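Local coordinates for glycoside hydrolase family 16 protein (Akkermansia muciniphila, PDB 6T2N) that probably hydrolyses internal beta-galactosidic linkages in mucin O-glycans, as an endo-beta-galactosidase of a gut bacterium, at residues V154-L167 with G178-P190. Numbering follows the deposited sequence.
Sequences VPKTKGIWPAIWLL and GEIDMLENISQQP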
ATOM      1  N   VAL A 154      -7.271  11.813  -1.884  1.00 70.37           N
ATOM      2  CA  VAL A 154      -6.594  11.273  -3.097  1.00 64.49           C
ATOM      3  C   VAL A 154      -6.654  12.333  -4.178  1.00 68.61           C
ATOM      4  O   VAL A 154      -7.608  13.124  -4.262  1.00 69.73           O
ATOM      5  CB  VAL A 154      -7.148   9.933  -3.637  1.00 62.83           C
ATOM      6  CG1 VAL A 154      -6.855   8.776  -2.690  1.00 62.39           C
ATOM      7  CG2 VAL A 154      -8.625   9.958  -4.035  1.00 62.46           C
ATOM      8  N   PRO A 155      -5.606  12.349  -5.034  1.00 68.33           N
ATOM      9  CA  PRO A 155      -5.525  13.305  -6.135  1.00 65.43           C
ATOM     10  C   PRO A 155      -6.606  12.891  -7.123  1.00 63.09           C
ATOM     11  O   PRO A 155      -7.101  11.841  -6.967  1.00 61.74           O
ATOM     12  CB  PRO A 155      -4.118  13.077  -6.680  1.00 64.96           C
ATOM     13  CG  PRO A 155      -3.851  11.611  -6.355  1.00 65.21           C
ATOM     14  CD  PRO A 155      -4.436  11.447  -4.974  1.00 64.12           C
ATOM     15  N   LYS A 156      -6.914  13.719  -8.107  1.00 64.98           N
ATOM     16  CA  LYS A 156      -7.805  13.323  -9.230  1.00 65.62           C
ATOM     17  C   LYS A 156      -7.313  14.046 -10.488  1.00 67.05           C
ATOM     18  O   LYS A 156      -7.465  15.296 -10.553  1.00 69.93           O
ATOM     19  CB  LYS A 156      -9.272  13.638  -8.915  1.00 64.72           C
ATOM     20  CG  LYS A 156     -10.207  13.581 -10.109  1.00 64.79           C
ATOM     21  CD  LYS A 156     -11.636  13.906  -9.802  1.00 67.91           C
ATOM     22  CE  LYS A 156     -12.563  13.276 -10.813  1.00 70.92           C
ATOM     23  NZ  LYS A 156     -13.827  14.033 -10.950  1.00 76.98           N
ATOM     24  N   THR A 157      -6.754  13.258 -11.414  1.00 65.69           N
ATOM     25  CA  THR A 157      -6.274  13.635 -12.765  1.00 67.66           C
ATOM     26  C   THR A 157      -6.054  12.339 -13.566  1.00 68.34           C
ATOM     27  O   THR A 157      -6.015  11.231 -12.964  1.00 72.26           O
ATOM     28  CB  THR A 157      -5.030  14.523 -12.629  1.00 69.78           C
ATOM     29  OG1 THR A 157      -4.867  15.372 -13.771  1.00 73.23           O
ATOM     30  CG2 THR A 157      -3.766  13.723 -12.418  1.00 68.51           C
ATOM     31  N   LYS A 158      -5.929  12.451 -14.884  1.00 69.46           N
ATOM     32  CA  LYS A 158      -5.655  11.316 -15.816  1.00 67.52           C
ATOM     33  C   LYS A 158      -4.326  10.651 -15.429  1.00 63.34           C
ATOM     34  O   LYS A 158      -3.289  11.298 -15.402  1.00 61.20           O
ATOM     35  CB  LYS A 158      -5.657  11.819 -17.266  1.00 70.71           C
ATOM     36  CG  LYS A 158      -5.929  10.801 -18.357  1.00 72.39           C
ATOM     37  CD  LYS A 158      -6.506  11.447 -19.607  1.00 77.54           C
ATOM     38  CE  LYS A 158      -6.701  10.483 -20.761  1.00 80.43           C
ATOM     39  NZ  LYS A 158      -5.513   9.623 -21.000  1.00 78.40           N
ATOM     40  N   GLY A 159      -4.394   9.384 -15.062  1.00 65.04           N
ATOM     41  CA  GLY A 159      -3.246   8.455 -15.004  1.00 64.94           C
ATOM     42  C   GLY A 159      -2.718   8.276 -13.594  1.00 62.80           C
ATOM     43  O   GLY A 159      -1.894   7.354 -13.389  1.00 65.15           O
ATOM     44  N   ILE A 160      -3.167   9.115 -12.652  1.00 61.36           N
ATOM     45  CA  ILE A 160      -2.752   8.991 -11.229  1.00 59.89           C
ATOM     46  C   ILE A 160      -3.280   7.666 -10.654  1.00 59.81           C
ATOM     47  O   ILE A 160      -4.421   7.250 -10.966  1.00 63.57           O
ATOM     48  CB  ILE A 160      -3.187  10.224 -10.405  1.00 60.14           C
ATOM     49  CG1 ILE A 160      -2.292  10.348  -9.181  1.00 59.99           C
ATOM     50  CG2 ILE A 160      -4.658  10.225 -10.048  1.00 60.09           C
ATOM     51  CD1 ILE A 160      -0.839  10.505  -9.562  1.00 60.86           C
ATOM     52  N   TRP A 161      -2.465   7.044  -9.808  1.00 59.28           N
ATOM     53  CA  TRP A 161      -2.750   5.749  -9.159  1.00 58.58           C
ATOM     54  C   TRP A 161      -2.268   5.821  -7.716  1.00 54.94           C
ATOM     55  O   TRP A 161      -1.162   5.415  -7.369  1.00 53.93           O
ATOM     56  CB  TRP A 161      -2.098   4.631  -9.963  1.00 63.53           C
ATOM     57  CG  TRP A 161      -2.463   3.230  -9.597  1.00 65.23           C
ATOM     58  CD1 TRP A 161      -3.040   2.751  -8.462  1.00 68.48           C
ATOM     59  CD2 TRP A 161      -2.128   2.099 -10.388  1.00 74.73           C
ATOM     60  NE1 TRP A 161      -3.113   1.397  -8.502  1.00 70.15           N
ATOM     61  CE2 TRP A 161      -2.575   0.967  -9.684  1.00 77.08           C
ATOM     62  CE3 TRP A 161      -1.519   1.944 -11.645  1.00 81.57           C
ATOM     63  CZ2 TRP A 161      -2.408  -0.319 -10.206  1.00 83.18           C
ATOM     64  CZ3 TRP A 161      -1.373   0.675 -12.169  1.00 84.70           C
ATOM     65  CH2 TRP A 161      -1.800  -0.444 -11.443  1.00 84.95           C
ATOM     66  N   PRO A 162      -3.109   6.368  -6.829  1.00 51.80           N
ATOM     67  CA  PRO A 162      -2.792   6.377  -5.417  1.00 52.69           C
ATOM     68  C   PRO A 162      -3.114   4.981  -4.897  1.00 52.96           C
ATOM     69  O   PRO A 162      -4.067   4.363  -5.376  1.00 56.35           O
ATOM     70  CB  PRO A 162      -3.710   7.461  -4.823  1.00 54.75           C
ATOM     71  CG  PRO A 162      -4.837   7.667  -5.859  1.00 54.27           C
ATOM     72  CD  PRO A 162      -4.390   7.008  -7.147  1.00 53.45           C
ATOM     73  N   ALA A 163      -2.347   4.550  -3.907  1.00 53.21           N
ATOM     74  CA  ALA A 163      -2.462   3.211  -3.313  1.00 53.66           C
ATOM     75  C   ALA A 163      -2.006   3.263  -1.860  1.00 57.13           C
ATOM     76  O   ALA A 163      -0.984   3.898  -1.589  1.00 62.75           O
ATOM     77  CB  ALA A 163      -1.647   2.244  -4.102  1.00 50.91           C
ATOM     78  N   ILE A 164      -2.781   2.629  -0.984  1.00 56.65           N
ATOM     79  CA  ILE A 164      -2.380   2.173   0.372  1.00 55.17           C
ATOM     80  C   ILE A 164      -2.344   0.651   0.321  1.00 52.76           C
ATOM     81  O   ILE A 164      -3.385   0.062   0.076  1.00 50.10           O
ATOM     82  CB  ILE A 164      -3.403   2.698   1.379  1.00 55.47           C
ATOM     83  CG1 ILE A 164      -3.468   4.218   1.280  1.00 56.09           C
ATOM     84  CG2 ILE A 164      -3.155   2.203   2.794  1.00 54.77           C
ATOM     85  CD1 ILE A 164      -4.778   4.767   1.786  1.00 60.15           C
ATOM     86  N   TRP A 165      -1.186   0.041   0.547  1.00 53.68           N
ATOM     87  CA  TRP A 165      -1.090  -1.425   0.428  1.00 54.06           C
ATOM     88  C   TRP A 165       0.109  -2.014   1.179  1.00 56.32           C
ATOM     89  O   TRP A 165       1.021  -1.289   1.537  1.00 62.45           O
ATOM     90  CB  TRP A 165      -1.132  -1.766  -1.043  1.00 50.70           C
ATOM     91  CG  TRP A 165       0.001  -1.184  -1.795  1.00 52.34           C
ATOM     92  CD1 TRP A 165       0.245   0.132  -1.998  1.00 54.67           C
ATOM     93  CD2 TRP A 165       1.042  -1.898  -2.473  1.00 53.53           C
ATOM     94  NE1 TRP A 165       1.385   0.275  -2.726  1.00 51.72           N
ATOM     95  CE2 TRP A 165       1.888  -0.947  -3.043  1.00 50.18           C
ATOM     96  CE3 TRP A 165       1.355  -3.247  -2.641  1.00 54.91           C
ATOM     97  CZ2 TRP A 165       3.017  -1.289  -3.768  1.00 49.72           C
ATOM     98  CZ3 TRP A 165       2.466  -3.584  -3.371  1.00 53.13           C
ATOM     99  CH2 TRP A 165       3.284  -2.612  -3.930  1.00 50.70           C
ATOM    100  N   LEU A 166      -0.012  -3.298   1.511  1.00 58.84           N
ATOM    101  CA  LEU A 166       0.943  -4.106   2.315  1.00 57.45           C
ATOM    102  C   LEU A 166       1.293  -5.402   1.562  1.00 55.59           C
ATOM    103  O   LEU A 166       0.424  -5.955   0.895  1.00 51.06           O
ATOM    104  CB  LEU A 166       0.293  -4.443   3.657  1.00 56.05           C
ATOM    105  CG  LEU A 166      -0.263  -3.255   4.441  1.00 55.04           C
ATOM    106  CD1 LEU A 166      -1.758  -3.024   4.196  1.00 51.90           C
ATOM    107  CD2 LEU A 166       0.006  -3.429   5.921  1.00 54.96           C
ATOM    108  N   LEU A 167       2.563  -5.790   1.651  1.00 57.18           N
ATOM    109  CA  LEU A 167       3.200  -7.012   1.096  1.00 55.86           C
ATOM    110  C   LEU A 167       3.725  -7.828   2.278  1.00 58.01           C
ATOM    111  O   LEU A 167       4.320  -7.195   3.194  1.00 59.50           O
ATOM    112  CB  LEU A 167       4.392  -6.626   0.214  1.00 56.08           C
ATOM    113  CG  LEU A 167       4.081  -6.090  -1.183  1.00 55.46           C
ATOM    114  CD1 LEU A 167       5.296  -5.372  -1.794  1.00 53.85           C
ATOM    115  CD2 LEU A 167       3.584  -7.206  -2.087  1.00 54.99           C
ATOM    116  N   GLY A 178       1.767 -12.931  -0.425  1.00 56.56           N
ATOM    117  CA  GLY A 178       0.593 -12.094  -0.046  1.00 55.99           C
ATOM    118  C   GLY A 178       0.696 -10.569  -0.307  1.00 52.23           C
ATOM    119  O   GLY A 178       1.779  -9.967  -0.223  1.00 49.40           O
ATOM    120  N   GLU A 179      -0.456  -9.973  -0.577  1.00 50.17           N
ATOM    121  CA  GLU A 179      -0.638  -8.545  -0.848  1.00 49.95           C
ATOM    122  C   GLU A 179      -2.047  -8.131  -0.431  1.00 50.05           C
ATOM    123  O   GLU A 179      -3.027  -8.684  -0.954  1.00 52.86           O
ATOM    124  CB  GLU A 179      -0.415  -8.232  -2.324  1.00 49.82           C
ATOM    125  CG  GLU A 179      -0.077  -6.737  -2.534  1.00 53.08           C
ATOM    126  CD  GLU A 179      -0.165  -6.224  -3.970  1.00 51.67           C
ATOM    127  OE1 GLU A 179       0.492  -6.827  -4.881  1.00 50.88           O
ATOM    128  OE2 GLU A 179      -0.959  -5.300  -4.182  1.00 45.91           O
ATOM    129  N   ILE A 180      -2.120  -7.112   0.418  1.00 53.35           N
ATOM    130  CA  ILE A 180      -3.368  -6.489   0.955  1.00 52.68           C
ATOM    131  C   ILE A 180      -3.397  -5.037   0.470  1.00 51.82           C
ATOM    132  O   ILE A 180      -2.593  -4.248   0.956  1.00 55.65           O
ATOM    133  CB  ILE A 180      -3.360  -6.569   2.489  1.00 52.88           C
ATOM    134  CG1 ILE A 180      -3.037  -7.982   2.966  1.00 53.59           C
ATOM    135  CG2 ILE A 180      -4.650  -6.046   3.088  1.00 52.65           C
ATOM    136  CD1 ILE A 180      -2.631  -8.007   4.401  1.00 57.38           C
ATOM    137  N   ASP A 181      -4.271  -4.759  -0.485  1.00 50.32           N
ATOM    138  CA  ASP A 181      -4.523  -3.457  -1.122  1.00 51.05           C
ATOM    139  C   ASP A 181      -5.690  -2.767  -0.409  1.00 54.12           C
ATOM    140  O   ASP A 181      -6.863  -3.038  -0.815  1.00 54.42           O
ATOM    141  CB  ASP A 181      -4.874  -3.727  -2.590  1.00 52.55           C
ATOM    142  CG  ASP A 181      -3.780  -4.508  -3.346  1.00 52.37           C
ATOM    143  OD1 ASP A 181      -2.676  -4.637  -2.769  1.00 48.67           O
ATOM    144  OD2 ASP A 181      -4.021  -4.864  -4.530  1.00 55.96           O
ATOM    145  N   MET A 182      -5.426  -1.940   0.617  1.00 55.56           N
ATOM    146  CA  MET A 182      -6.539  -1.254   1.345  1.00 60.15           C
ATOM    147  C   MET A 182      -7.199  -0.258   0.364  1.00 61.86           C
ATOM    148  O   MET A 182      -8.477  -0.236   0.273  1.00 60.59           O
ATOM    149  CB  MET A 182      -6.096  -0.587   2.657  1.00 58.31           C
ATOM    150  CG  MET A 182      -5.237  -1.478   3.538  1.00 55.70           C
ATOM    151  SD  MET A 182      -4.605  -0.728   5.103  1.00 58.02           S
ATOM    152  CE  MET A 182      -5.965   0.358   5.577  1.00 57.30           C
ATOM    153  N   LEU A 183      -6.378   0.467  -0.415  1.00 60.73           N
ATOM    154  CA  LEU A 183      -6.876   1.403  -1.457  1.00 61.23           C
ATOM    155  C   LEU A 183      -6.077   1.281  -2.750  1.00 55.43           C
ATOM    156  O   LEU A 183      -4.838   1.370  -2.696  1.00 48.49           O
ATOM    157  CB  LEU A 183      -6.790   2.845  -0.950  1.00 66.00           C
ATOM    158  CG  LEU A 183      -6.841   3.922  -2.038  1.00 67.33           C
ATOM    159  CD1 LEU A 183      -8.225   3.979  -2.666  1.00 69.05           C
ATOM    160  CD2 LEU A 183      -6.452   5.272  -1.469  1.00 66.77           C
ATOM    161  N   GLU A 184      -6.812   1.185  -3.854  1.00 53.95           N
ATOM    162  CA  GLU A 184      -6.330   1.521  -5.205  1.00 55.38           C
ATOM    163  C   GLU A 184      -7.456   2.228  -5.944  1.00 56.72           C
ATOM    164  O   GLU A 184      -8.622   1.808  -5.795  1.00 55.60           O
ATOM    165  CB  GLU A 184      -5.902   0.252  -5.908  1.00 56.49           C
ATOM    166  CG  GLU A 184      -4.611  -0.305  -5.375  1.00 59.29           C
ATOM    167  CD  GLU A 184      -4.318  -1.643  -5.999  1.00 66.33           C
ATOM    168  OE1 GLU A 184      -5.210  -2.576  -5.936  1.00 77.15           O
ATOM    169  OE2 GLU A 184      -3.262  -1.727  -6.604  1.00 75.78           O
ATOM    170  N   ASN A 185      -7.118   3.291  -6.670  1.00 57.94           N
ATOM    171  CA  ASN A 185      -8.099   4.171  -7.359  1.00 60.46           C
ATOM    172  C   ASN A 185      -7.550   4.348  -8.755  1.00 58.30           C
ATOM    173  O   ASN A 185      -6.325   4.427  -8.797  1.00 57.65           O
ATOM    174  CB  ASN A 185      -8.207   5.499  -6.606  1.00 63.35           C
ATOM    175  CG  ASN A 185      -9.128   6.512  -7.247  1.00 69.75           C
ATOM    176  OD1 ASN A 185     -10.339   6.301  -7.368  1.00 72.07           O
ATOM    177  ND2 ASN A 185      -8.545   7.627  -7.656  1.00 75.40           N
ATOM    178  N   ILE A 186      -8.348   4.411  -9.822  1.00 58.94           N
ATOM    179  CA  ILE A 186      -7.721   4.784 -11.128  1.00 63.79           C
ATOM    180  C   ILE A 186      -8.546   5.853 -11.859  1.00 68.70           C
ATOM    181  O   ILE A 186      -9.790   5.814 -11.743  1.00 71.21           O
ATOM    182  CB  ILE A 186      -7.434   3.534 -11.974  1.00 65.43           C
ATOM    183  CG1 ILE A 186      -8.701   2.706 -12.212  1.00 66.89           C
ATOM    184  CG2 ILE A 186      -6.315   2.679 -11.352  1.00 65.53           C
ATOM    185  CD1 ILE A 186      -8.572   1.729 -13.371  1.00 67.78           C
ATOM    186  N   SER A 187      -7.859   6.765 -12.567  1.00 68.92           N
ATOM    187  CA  SER A 187      -8.393   7.961 -13.280  1.00 73.31           C
ATOM    188  C   SER A 187      -9.781   7.762 -13.906  1.00 78.89           C
ATOM    189  O   SER A 187     -10.627   8.666 -13.750  1.00 85.29           O
ATOM    190  CB  SER A 187      -7.480   8.336 -14.367  1.00 73.08           C
ATOM    191  OG  SER A 187      -6.164   8.114 -13.964  1.00 74.85           O
ATOM    192  N   GLN A 188      -9.936   6.728 -14.738  1.00 78.74           N
ATOM    193  CA  GLN A 188     -11.209   6.347 -15.400  1.00 81.62           C
ATOM    194  C   GLN A 188     -11.859   5.422 -14.379  1.00 84.45           C
ATOM    195  O   GLN A 188     -11.237   4.409 -14.099  1.00 98.49           O
ATOM    196  CB  GLN A 188     -10.902   5.815 -16.817  1.00 82.16           C
ATOM    197  CG  GLN A 188     -10.499   4.356 -16.960  1.00 80.43           C
ATOM    198  CD  GLN A 188      -9.190   3.954 -16.309  1.00 81.76           C
ATOM    199  OE1 GLN A 188      -8.616   4.684 -15.503  1.00 82.29           O
ATOM    200  NE2 GLN A 188      -8.703   2.761 -16.636  1.00 82.36           N
ATOM    201  N   GLN A 189     -12.947   5.827 -13.722  1.00 84.57           N
ATOM    202  CA  GLN A 189     -13.424   5.268 -12.409  1.00 81.43           C
ATOM    203  C   GLN A 189     -12.734   5.935 -11.213  1.00 77.90           C
ATOM    204  O   GLN A 189     -12.184   5.243 -10.349  1.00 80.72           O
ATOM    205  CB  GLN A 189     -13.203   3.753 -12.288  1.00 76.59           C
ATOM    206  CG  GLN A 189     -13.949   2.945 -13.333  1.00 75.73           C
ATOM    207  CD  GLN A 189     -13.826   1.465 -13.105  1.00 74.18           C
ATOM    208  OE1 GLN A 189     -12.750   0.846 -13.255  1.00 79.13           O
ATOM    209  NE2 GLN A 189     -14.964   0.891 -12.779  1.00 70.63           N
ATOM    210  N   PRO A 190     -12.797   7.281 -11.076  1.00 78.41           N
ATOM    211  CA  PRO A 190     -12.156   7.984  -9.961  1.00 77.03           C
ATOM    212  C   PRO A 190     -12.948   8.060  -8.647  1.00 77.16           C
ATOM    213  O   PRO A 190     -12.342   8.455  -7.664  1.00 77.07           O
ATOM    214  CB  PRO A 190     -12.024   9.418 -10.489  1.00 77.44           C
ATOM    215  CG  PRO A 190     -13.210   9.583 -11.409  1.00 79.46           C
ATOM    216  CD  PRO A 190     -13.492   8.211 -11.983  1.00 78.83           C
TER
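Segment 178-190 carries the E-x-D-x-x-E sequence that in family 16 glycoside hydrolases marks the probable catalytic strand; it runs antiparallel to strand 160-167 and meets it through a classic beta bulge. Register is the evidence: Leu-166 pairs with Ile-180 and Trp-165 with Asp-181, but Met-182 and Leu-183 both face Ile-164. On one side of the bulge Leu-166 N donates to Ile-180 O at 2.8 Å; on the other, Leu-183 N donates to Ile-164 O at 3.1 Å, nearly straight (176°) and in the carbonyl plane on a lone pair. The extra residue leaves Glu-179, Asp-181 and Glu-184 on the same face as Trp-165 and Ala-163; by family precedent these acids are probably the nucleophile, its assistant and the acid/base. The Glu-179 carboxylate lies by the six-membered ring of Trp-165, CD 3.6 Å from CE3, their planes 56° apart; Glu-179 OE1 is hydrogen-bonded to Trp-174 NE1, and Asp-181 OD2 to His-198 NE2. Glu-184 runs alongside Trp-161, CG in the ring plane at the edge, 3.9 Å from NE1. With CG of Trp-161 trans to N (chi1 -170°), the indole swings in beside the 184-186 backbone, where Ile-186 CG2 sits over its five-membered ring in a CH-pi contact, 4.2 Å from the centroid. On the opposite face, that of Ile-164, Leu-166 and Leu-183, Ile-164 CD1 meets Leu-183 CD2 at 3.7 Å, and Leu-183 CD2 also touches Val-154 CG1, while Met-182 SD rests against Leu-166 CD1 at 3.8 Å. Acids and tryptophans on one face, apolar side chains on the other: this division is consistent with the catalytic cleft of a family 16 beta-jelly-roll.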